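Local coordinates for disulfide isomerase DsbG N-terminal domain-containing protein (Helicobacter pylori, PDB 3TDG), which probably acts as a DsbG-type thiol-disulfide oxidoreductase that uses a thioredoxin-fold domain to reduce or rearrange disulfide bonds in other proteins, at residues A[156-161]-A[188-193]; A[168-173]-A[210-215]; A[194-199]-A[229-234]. All coordinates share one frame; numbering follows the deposited sequence.

Contact 1 (A[156-161]-A[188-193]); sequences DPMCPH and VNSAKK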
loop_
_atom_site.group_PDB
_atom_site.type_symbol
_atom_site.label_atom_id
_atom_site.label_comp_id
_atom_site.label_asym_id
_atom_site.label_seq_id
_atom_site.Cartn_x
_atom_site.Cartn_y
_atom_site.Cartn_z
ATOM N N ASP A 156 -10.490 -19.874 -22.692
ATOM C CA ASP A 156 -10.975 -21.008 -21.912
ATOM C C ASP A 156 -11.789 -21.895 -22.863
ATOM O O ASP A 156 -12.647 -21.403 -23.585
ATOM C CB ASP A 156 -11.828 -20.508 -20.744
ATOM C CG ASP A 156 -12.206 -21.617 -19.757
ATOM O OD1 ASP A 156 -11.698 -21.569 -18.615
ATOM O OD2 ASP A 156 -13.007 -22.529 -20.115
ATOM N N PRO A 157 -11.497 -23.208 -22.887
ATOM C CA PRO A 157 -12.181 -24.101 -23.823
ATOM C C PRO A 157 -13.653 -24.438 -23.469
ATOM O O PRO A 157 -14.320 -25.090 -24.274
ATOM C CB PRO A 157 -11.299 -25.358 -23.828
ATOM C CG PRO A 157 -10.512 -25.316 -22.566
ATOM C CD PRO A 157 -10.600 -23.934 -21.966
ATOM N N MET A 158 -14.138 -24.008 -22.301
ATOM C CA MET A 158 -15.554 -24.168 -21.920
ATOM C C MET A 158 -16.329 -22.846 -22.004
ATOM O O MET A 158 -17.380 -22.690 -21.396
ATOM C CB MET A 158 -15.698 -24.771 -20.508
ATOM C CG MET A 158 -15.240 -26.249 -20.355
ATOM S SD MET A 158 -15.927 -27.453 -21.528
ATOM C CE MET A 158 -17.551 -27.753 -20.804
ATOM N N CYS A 159 -15.808 -21.882 -22.752
ATOM C CA CYS A 159 -16.408 -20.569 -22.766
ATOM C C CYS A 159 -16.959 -20.311 -24.161
ATOM O O CYS A 159 -16.203 -20.326 -25.126
ATOM C CB CYS A 159 -15.357 -19.530 -22.359
ATOM S SG CYS A 159 -15.778 -17.797 -22.621
ATOM N N PRO A 160 -18.290 -20.110 -24.284
ATOM C CA PRO A 160 -18.864 -19.820 -25.601
ATOM C C PRO A 160 -18.272 -18.601 -26.286
ATOM O O PRO A 160 -18.088 -18.615 -27.498
ATOM C CB PRO A 160 -20.349 -19.599 -25.283
ATOM C CG PRO A 160 -20.582 -20.580 -24.155
ATOM C CD PRO A 160 -19.347 -20.391 -23.294
ATOM N N HIS A 161 -17.950 -17.555 -25.537
ATOM C CA HIS A 161 -17.291 -16.399 -26.167
ATOM C C HIS A 161 -15.892 -16.724 -26.713
ATOM O O HIS A 161 -15.467 -16.196 -27.749
ATOM C CB HIS A 161 -17.287 -15.203 -25.216
ATOM C CG HIS A 161 -18.578 -14.446 -25.223
ATOM N ND1 HIS A 161 -18.681 -13.155 -25.698
ATOM C CD2 HIS A 161 -19.832 -14.817 -24.861
ATOM C CE1 HIS A 161 -19.938 -12.752 -25.600
ATOM N NE2 HIS A 161 -20.657 -13.742 -25.098
ATOM N N VAL A 188 -13.842 -27.132 -13.650
ATOM C CA VAL A 188 -13.095 -28.386 -13.747
ATOM C C VAL A 188 -12.930 -28.858 -15.197
ATOM O O VAL A 188 -11.849 -29.278 -15.604
ATOM C CB VAL A 188 -13.767 -29.501 -12.884
ATOM C CG1 VAL A 188 -13.174 -30.870 -13.197
ATOM C CG2 VAL A 188 -13.623 -29.183 -11.403
ATOM N N ASN A 189 -14.007 -28.797 -15.964
ATOM C CA ASN A 189 -13.961 -29.211 -17.366
ATOM C C ASN A 189 -13.019 -28.346 -18.219
ATOM O O ASN A 189 -12.412 -28.846 -19.172
ATOM C CB ASN A 189 -15.371 -29.249 -17.957
ATOM C CG ASN A 189 -16.192 -30.443 -17.449
ATOM O OD1 ASN A 189 -15.642 -31.494 -17.103
ATOM N ND2 ASN A 189 -17.516 -30.275 -17.404
ATOM N N SER A 190 -12.897 -27.066 -17.853
ATOM C CA SER A 190 -11.944 -26.143 -18.486
ATOM C C SER A 190 -10.512 -26.658 -18.270
ATOM O O SER A 190 -9.765 -26.877 -19.228
ATOM C CB SER A 190 -12.078 -24.733 -17.885
ATOM O OG SER A 190 -13.354 -24.159 -18.136
ATOM N N ALA A 191 -10.162 -26.890 -17.005
ATOM C CA ALA A 191 -8.838 -27.388 -16.638
ATOM C C ALA A 191 -8.514 -28.704 -17.363
ATOM O O ALA A 191 -7.426 -28.875 -17.937
ATOM C CB ALA A 191 -8.736 -27.541 -15.110
ATOM N N LYS A 192 -9.485 -29.610 -17.378
ATOM C CA LYS A 192 -9.325 -30.896 -18.038
ATOM C C LYS A 192 -9.124 -30.758 -19.540
ATOM O O LYS A 192 -8.249 -31.386 -20.120
ATOM C CB LYS A 192 -10.544 -31.771 -17.726
ATOM C CG LYS A 192 -10.473 -33.160 -18.277
ATOM C CD LYS A 192 -11.394 -34.109 -17.482
ATOM C CE LYS A 192 -11.763 -35.330 -18.330
ATOM N NZ LYS A 192 -10.590 -35.884 -19.106
ATOM N N LYS A 193 -9.936 -29.933 -20.184
ATOM C CA LYS A 193 -9.733 -29.675 -21.596
ATOM C C LYS A 193 -8.398 -28.977 -21.862
ATOM O O LYS A 193 -7.693 -29.326 -22.795
ATOM C CB LYS A 193 -10.907 -28.870 -22.167
ATOM C CG LYS A 193 -12.162 -29.734 -22.427
ATOM C CD LYS A 193 -13.117 -29.062 -23.402
ATOM C CE LYS A 193 -14.374 -29.953 -23.677
ATOM N NZ LYS A 193 -15.242 -29.329 -24.710
HETATM O O HOH W 1 -16.229 -26.750 -25.216
#
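Asn189, near the start of helix 188-206, meets Met158 with its CB: the thioether chain crosses it obliquely, Met158 CG lying 3.8 Å from Asn189 CB and the terminal methyl close by. One residue on, Ser190 supplies the polar link. Its OG donates to Asp156 OD2 over 2.6 Å, a short bond that uses the syn lone pair of the carboxylate oxygen. The anti lone pair of the same oxygen takes the backbone N of Met158, at 2.9 Å from Asp156 OD2, which makes an Asx turn inside the type I turn from Asp156 to Cys159. Asp156 holds CG anti to its own backbone N (chi1 -172°), which places OD2 between the turn's own N-H and the serine hydroxyl. OD1 accepts from the backbone N atoms of Trp185 and Leu186, so both oxygens of the buried carboxylate have donors. A turn further along the helix, Lys193 lays its CB 3.6 Å from Pro157 CG; the lysine chain and the proline ring pass alongside each other, pointing opposite ways. Beyond CG the lysine runs extended and passes Met158 at about a right angle, its CE 3.6 Å from Met158 SD. Lys193 NZ bonds chiefly to the carbonyl of Ile221, and a water joins it to Pro157 O. Cys159, the N-cap of helix 160-167, begins a CxxC pattern of thioredoxin type. The start of helix 188-206 thus packs on the loop between strand 150-155 and helix 160-167, at the probable redox site, and Lys193 links it to the end of helix 211-222.

Contact 2 (A[168-173]-A[210-215]); sequences KLRDHL and SVEDKI. With FMT (formic acid), chain C.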
loop_
_atom_site.group_PDB
_atom_site.type_symbol
_atom_site.label_atom_id
_atom_site.label_comp_id
_atom_site.label_asym_id
_atom_site.label_seq_id
_atom_site.Cartn_x
_atom_site.Cartn_y
_atom_site.Cartn_z
ATOM N N LYS A 168 -12.462 -17.014 -35.358
ATOM C CA LYS A 168 -11.754 -15.898 -35.986
ATOM C C LYS A 168 -10.252 -16.125 -36.108
ATOM O O LYS A 168 -9.530 -15.258 -36.627
ATOM C CB LYS A 168 -12.003 -14.609 -35.197
ATOM C CG LYS A 168 -13.473 -14.368 -34.881
ATOM C CD LYS A 168 -13.706 -13.030 -34.231
ATOM C CE LYS A 168 -15.200 -12.833 -33.965
ATOM N NZ LYS A 168 -15.483 -11.516 -33.332
ATOM N N LEU A 169 -9.778 -17.280 -35.636
ATOM C CA LEU A 169 -8.335 -17.539 -35.557
ATOM C C LEU A 169 -7.617 -17.485 -36.914
ATOM O O LEU A 169 -6.593 -16.823 -37.026
ATOM C CB LEU A 169 -8.039 -18.860 -34.820
ATOM C CG LEU A 169 -6.574 -19.237 -34.589
ATOM C CD1 LEU A 169 -5.838 -18.165 -33.784
ATOM C CD2 LEU A 169 -6.491 -20.614 -33.909
ATOM N N ARG A 170 -8.156 -18.172 -37.925
ATOM C CA ARG A 170 -7.585 -18.138 -39.292
ATOM C C ARG A 170 -7.526 -16.728 -39.893
ATOM O O ARG A 170 -6.609 -16.429 -40.667
ATOM C CB ARG A 170 -8.325 -19.087 -40.244
ATOM C CG ARG A 170 -7.956 -20.543 -40.064
ATOM C CD ARG A 170 -8.769 -21.440 -40.974
ATOM N NE ARG A 170 -8.658 -22.855 -40.608
ATOM C CZ ARG A 170 -9.478 -23.487 -39.771
ATOM N NH1 ARG A 170 -10.485 -22.843 -39.184
ATOM N NH2 ARG A 170 -9.295 -24.776 -39.512
ATOM N N ASP A 171 -8.487 -15.866 -39.533
ATOM C CA ASP A 171 -8.452 -14.453 -39.966
ATOM C C ASP A 171 -7.394 -13.658 -39.235
ATOM O O ASP A 171 -6.702 -12.846 -39.853
ATOM C CB ASP A 171 -9.811 -13.764 -39.808
ATOM C CG ASP A 171 -10.824 -14.235 -40.819
ATOM O OD1 ASP A 171 -10.481 -15.035 -41.716
ATOM O OD2 ASP A 171 -11.987 -13.814 -40.710
ATOM N N HIS A 172 -7.268 -13.887 -37.923
ATOM C CA HIS A 172 -6.202 -13.263 -37.122
ATOM C C HIS A 172 -4.816 -13.589 -37.671
ATOM O O HIS A 172 -3.888 -12.788 -37.534
ATOM C CB HIS A 172 -6.249 -13.729 -35.663
ATOM C CG HIS A 172 -7.321 -13.088 -34.839
ATOM N ND1 HIS A 172 -7.292 -11.757 -34.478
ATOM C CD2 HIS A 172 -8.426 -13.610 -34.258
ATOM C CE1 HIS A 172 -8.347 -11.483 -33.731
ATOM N NE2 HIS A 172 -9.053 -12.590 -33.585
ATOM N N LEU A 173 -4.680 -14.778 -38.262
ATOM C CA LEU A 173 -3.383 -15.264 -38.742
ATOM C C LEU A 173 -2.904 -14.460 -39.941
ATOM O O LEU A 173 -1.732 -14.113 -40.020
ATOM C CB LEU A 173 -3.406 -16.769 -39.027
ATOM C CG LEU A 173 -3.450 -17.601 -37.734
ATOM C CD1 LEU A 173 -3.644 -19.106 -37.981
ATOM C CD2 LEU A 173 -2.232 -17.341 -36.841
ATOM N N SER A 210 1.307 -29.504 -38.756
ATOM C CA SER A 210 1.131 -28.192 -39.393
ATOM C C SER A 210 0.266 -27.247 -38.536
ATOM O O SER A 210 -0.325 -27.663 -37.535
ATOM C CB SER A 210 0.520 -28.359 -40.788
ATOM O OG SER A 210 -0.802 -28.866 -40.708
ATOM N N VAL A 211 0.207 -25.979 -38.932
ATOM C CA VAL A 211 -0.692 -25.003 -38.315
ATOM C C VAL A 211 -2.147 -25.499 -38.322
ATOM O O VAL A 211 -2.813 -25.514 -37.278
ATOM C CB VAL A 211 -0.557 -23.615 -38.991
ATOM C CG1 VAL A 211 -1.726 -22.690 -38.607
ATOM C CG2 VAL A 211 0.778 -22.973 -38.618
ATOM N N GLU A 212 -2.607 -25.940 -39.495
ATOM C CA GLU A 212 -3.953 -26.489 -39.691
ATOM C C GLU A 212 -4.278 -27.647 -38.752
ATOM O O GLU A 212 -5.386 -27.714 -38.219
ATOM C CB GLU A 212 -4.164 -26.934 -41.157
ATOM C CG GLU A 212 -4.634 -25.825 -42.119
ATOM C CD GLU A 212 -5.953 -25.162 -41.690
ATOM O OE1 GLU A 212 -6.039 -23.913 -41.746
ATOM O OE2 GLU A 212 -6.890 -25.886 -41.282
ATOM N N ASP A 213 -3.313 -28.553 -38.566
ATOM C CA ASP A 213 -3.456 -29.677 -37.649
ATOM C C ASP A 213 -3.682 -29.187 -36.225
ATOM O O ASP A 213 -4.485 -29.757 -35.491
ATOM C CB ASP A 213 -2.196 -30.553 -37.658
ATOM C CG ASP A 213 -1.981 -31.295 -38.974
ATOM O OD1 ASP A 213 -0.815 -31.649 -39.240
ATOM O OD2 ASP A 213 -2.951 -31.552 -39.725
ATOM N N LYS A 214 -2.951 -28.147 -35.834
ATOM C CA LYS A 214 -3.055 -27.618 -34.475
ATOM C C LYS A 214 -4.405 -26.955 -34.264
ATOM O O LYS A 214 -5.048 -27.195 -33.249
ATOM C CB LYS A 214 -1.897 -26.678 -34.144
ATOM C CG LYS A 214 -0.581 -27.419 -34.037
ATOM C CD LYS A 214 0.615 -26.489 -33.994
ATOM C CE LYS A 214 1.895 -27.320 -33.925
ATOM N NZ LYS A 214 3.077 -26.445 -33.962
ATOM N N ILE A 215 -4.851 -26.175 -35.246
ATOM C CA ILE A 215 -6.189 -25.564 -35.191
ATOM C C ILE A 215 -7.276 -26.620 -35.101
ATOM O O ILE A 215 -8.182 -26.488 -34.282
ATOM C CB ILE A 215 -6.427 -24.585 -36.363
ATOM C CG1 ILE A 215 -5.386 -23.473 -36.306
ATOM C CG2 ILE A 215 -7.849 -23.988 -36.316
ATOM C CD1 ILE A 215 -5.421 -22.559 -37.490
HETATM C C FMT C . 3.117 -24.366 -31.289
HETATM O O1 FMT C . 3.353 -25.568 -31.497
HETATM O O2 FMT C . 3.106 -23.834 -30.173
#
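An extended chain from CG to NE, with CG set beside the backbone N, carries the Arg170 guanidinium across to helix 211-222, while a bend at chi2 (-58°) turns the Glu212 carboxylate to meet it. The grip is side-on and two-pronged: Arg170 NE donates to Glu212 OE1 at 3.0 Å, and Arg170 NH2 to Glu212 OE2 at 3.2 Å. Both bonds are fairly straight, and the two planes are nearly coplanar, 20° apart. OE1 is met through its syn lone pair; OE2 is approached on its syn side, somewhat out of the carboxylate plane. Ile215 covers one guanidinium face with CG2, which lies 3.6 Å from Arg170 NH2, offset toward the rim. Arg170 NH1 has a second acidic partner in Glu219.

The rest of the contact is apolar. Leu173 CD1 reaches Ile215 CD1 tip to tip at 3.9 Å and also touches Val211 CG1, while Leu169 CD2 packs on Ile215 CG1. Ser210 and Asp213 form a capping box. Lys214 NZ donates over 2.6 Å to O1 of a formic acid, probably from the crystallisation liquor, which Glu138 N and Arg205 also bind. The segment axes run roughly antiparallel (148°), 12.3 Å apart at closest. Leu169 and Leu173 rest on Leu139 of the outermost strand 137-139 and on Val178 of strand 177-182; Lys214 also touches Leu139, so both helices reach that edge strand.

Contact 3 (A[194-199]-A[229-234]); sequences AALIQE and NAQKEP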
loop_
_atom_site.group_PDB
_atom_site.type_symbol
_atom_site.label_atom_id
_atom_site.label_comp_id
_atom_site.label_asym_id
_atom_site.label_seq_id
_atom_site.Cartn_x
_atom_site.Cartn_y
_atom_site.Cartn_z
ATOM N N ALA A 194 -8.053 -27.978 -21.054
ATOM C CA ALA A 194 -6.735 -27.320 -21.193
ATOM C C ALA A 194 -5.591 -28.342 -21.092
ATOM O O ALA A 194 -4.652 -28.304 -21.887
ATOM C CB ALA A 194 -6.573 -26.207 -20.128
ATOM N N ALA A 195 -5.696 -29.272 -20.133
ATOM C CA ALA A 195 -4.708 -30.367 -19.971
ATOM C C ALA A 195 -4.562 -31.247 -21.204
ATOM O O ALA A 195 -3.451 -31.551 -21.637
ATOM C CB ALA A 195 -5.036 -31.229 -18.714
ATOM N N LEU A 196 -5.694 -31.646 -21.779
ATOM C CA LEU A 196 -5.724 -32.477 -22.978
ATOM C C LEU A 196 -5.132 -31.728 -24.151
ATOM O O LEU A 196 -4.426 -32.303 -24.987
ATOM C CB LEU A 196 -7.184 -32.883 -23.302
ATOM C CG LEU A 196 -7.922 -33.803 -22.306
ATOM C CD1 LEU A 196 -9.454 -33.913 -22.604
ATOM C CD2 LEU A 196 -7.305 -35.199 -22.262
ATOM N N ILE A 197 -5.428 -30.431 -24.229
ATOM C CA ILE A 197 -4.828 -29.597 -25.251
ATOM C C ILE A 197 -3.289 -29.558 -25.108
ATOM O O ILE A 197 -2.577 -29.660 -26.109
ATOM C CB ILE A 197 -5.489 -28.166 -25.335
ATOM C CG1 ILE A 197 -6.822 -28.240 -26.106
ATOM C CG2 ILE A 197 -4.569 -27.167 -26.084
ATOM C CD1 ILE A 197 -7.836 -27.144 -25.759
ATOM N N GLN A 198 -2.787 -29.411 -23.884
ATOM C CA GLN A 198 -1.329 -29.398 -23.638
ATOM C C GLN A 198 -0.736 -30.743 -24.098
ATOM O O GLN A 198 0.292 -30.783 -24.779
ATOM C CB GLN A 198 -1.016 -29.189 -22.144
ATOM C CG GLN A 198 -1.157 -27.746 -21.636
ATOM C CD GLN A 198 -0.286 -26.794 -22.415
ATOM O OE1 GLN A 198 0.909 -27.014 -22.541
ATOM N NE2 GLN A 198 -0.886 -25.764 -22.990
ATOM N N GLU A 199 -1.390 -31.839 -23.711
ATOM C CA GLU A 199 -0.902 -33.185 -24.073
ATOM C C GLU A 199 -0.910 -33.372 -25.574
ATOM O O GLU A 199 0.063 -33.818 -26.153
ATOM C CB GLU A 199 -1.746 -34.256 -23.386
ATOM C CG GLU A 199 -1.381 -35.708 -23.732
ATOM C CD GLU A 199 -2.184 -36.689 -22.881
ATOM O OE1 GLU A 199 -3.418 -36.765 -23.054
ATOM O OE2 GLU A 199 -1.589 -37.353 -22.003
ATOM N N ASN A 229 -15.514 -36.347 -20.470
ATOM C CA ASN A 229 -15.389 -37.460 -19.525
ATOM C C ASN A 229 -14.950 -38.786 -20.157
ATOM O O ASN A 229 -14.451 -39.665 -19.462
ATOM C CB ASN A 229 -16.675 -37.619 -18.719
ATOM C CG ASN A 229 -17.047 -36.352 -17.985
ATOM O OD1 ASN A 229 -18.186 -35.897 -18.045
ATOM N ND2 ASN A 229 -16.073 -35.756 -17.308
ATOM N N ALA A 230 -15.111 -38.898 -21.476
ATOM C CA ALA A 230 -14.675 -40.067 -22.236
ATOM C C ALA A 230 -13.163 -40.091 -22.468
ATOM O O ALA A 230 -12.651 -40.974 -23.157
ATOM C CB ALA A 230 -15.408 -40.133 -23.568
ATOM N N GLN A 231 -12.454 -39.110 -21.910
ATOM C CA GLN A 231 -11.004 -39.020 -22.069
ATOM C C GLN A 231 -10.318 -39.226 -20.727
ATOM O O GLN A 231 -10.822 -38.783 -19.688
ATOM C CB GLN A 231 -10.599 -37.655 -22.640
ATOM C CG GLN A 231 -11.559 -37.069 -23.676
ATOM C CD GLN A 231 -11.656 -37.911 -24.937
ATOM O OE1 GLN A 231 -10.677 -38.523 -25.369
ATOM N NE2 GLN A 231 -12.848 -37.946 -25.535
ATOM N N LYS A 232 -9.177 -39.907 -20.744
ATOM C CA LYS A 232 -8.341 -39.986 -19.547
ATOM C C LYS A 232 -7.488 -38.732 -19.457
ATOM O O LYS A 232 -6.859 -38.331 -20.432
ATOM C CB LYS A 232 -7.487 -41.256 -19.530
ATOM C CG LYS A 232 -8.218 -42.444 -18.900
ATOM C CD LYS A 232 -7.571 -43.766 -19.255
ATOM C CE LYS A 232 -8.519 -44.906 -18.953
ATOM N NZ LYS A 232 -7.863 -46.209 -19.220
ATOM N N GLU A 233 -7.507 -38.113 -18.284
ATOM C CA GLU A 233 -6.873 -36.820 -18.059
ATOM C C GLU A 233 -5.487 -37.001 -17.450
ATOM O O GLU A 233 -5.375 -37.559 -16.359
ATOM C CB GLU A 233 -7.740 -35.982 -17.115
ATOM C CG GLU A 233 -7.174 -34.603 -16.815
ATOM C CD GLU A 233 -7.707 -34.030 -15.522
ATOM O OE1 GLU A 233 -7.429 -34.601 -14.440
ATOM O OE2 GLU A 233 -8.399 -32.991 -15.587
ATOM N N PRO A 234 -4.429 -36.537 -18.151
ATOM C CA PRO A 234 -3.072 -36.594 -17.585
ATOM C C PRO A 234 -2.921 -35.688 -16.352
ATOM O O PRO A 234 -3.193 -34.473 -16.417
ATOM C CB PRO A 234 -2.178 -36.145 -18.750
ATOM C CG PRO A 234 -3.086 -35.380 -19.658
ATOM C CD PRO A 234 -4.428 -36.043 -19.541
#
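Apolar contacts join Leu196 and Ala195 of helix 188-206 to the loop that precedes helix 235-249. Leu196 divides its two methyls: CD1 lies 3.9 Å from Gln231 CB, while CD2 sits 4.0 Å from Pro234 CD. The leucine crosses both Gln231 and Pro234 at about a right angle. Ala195 makes looser contact, its CB 4.4 Å from Glu233 CG.

Van der Waals contacts with polar groups are the second kind. Fully stretched from its first torsion on (chi1 177°), Glu199 reaches out beside the Pro234 ring, and its OE2 comes within 3.4 Å of Pro234 CG; OE1 lies near the ring CD. Leu196 CD2 likewise touches the carbonyl oxygen of Lys232.

Polar bonds secure the loop from outside the pair: Gln231 NE2 donates to the carbonyl of Asp227, and Glu233 forms a salt bridge with Arg238 of helix 235-249. Pro234 takes the N-cap position of that helix. The helices between strands 177-182 and 259-262 are consistent with the helical insertion in the thioredoxin fold of DsbC and DsbG relatives, and this contact joins the first of them to the loop before the last.

From the N terminus, the chain leaves strand 150-155 at residues 156-161, and contact 1 closes the loop that returns through helices 160-167 and 169-175 and strand 177-182 to the start of helix 188-206. Contact 2 opens inside that loop and ends beyond it, at residues 210-215, so the two cross. Contact 3 follows contact 1 in series on the same helix and crosses contact 2, closing after helix 211-222. Contacts 1 and 3 touch: Lys192 NZ lies 3.0 Å from Gln231 O, a probable hydrogen bond. Contact 1 ties helix 188-206 to the CxxC loop, contact 2 joins helices 169-175 and 211-222 beside the sheet, and contact 3 holds helix 188-206 to the loop before helix 235-249.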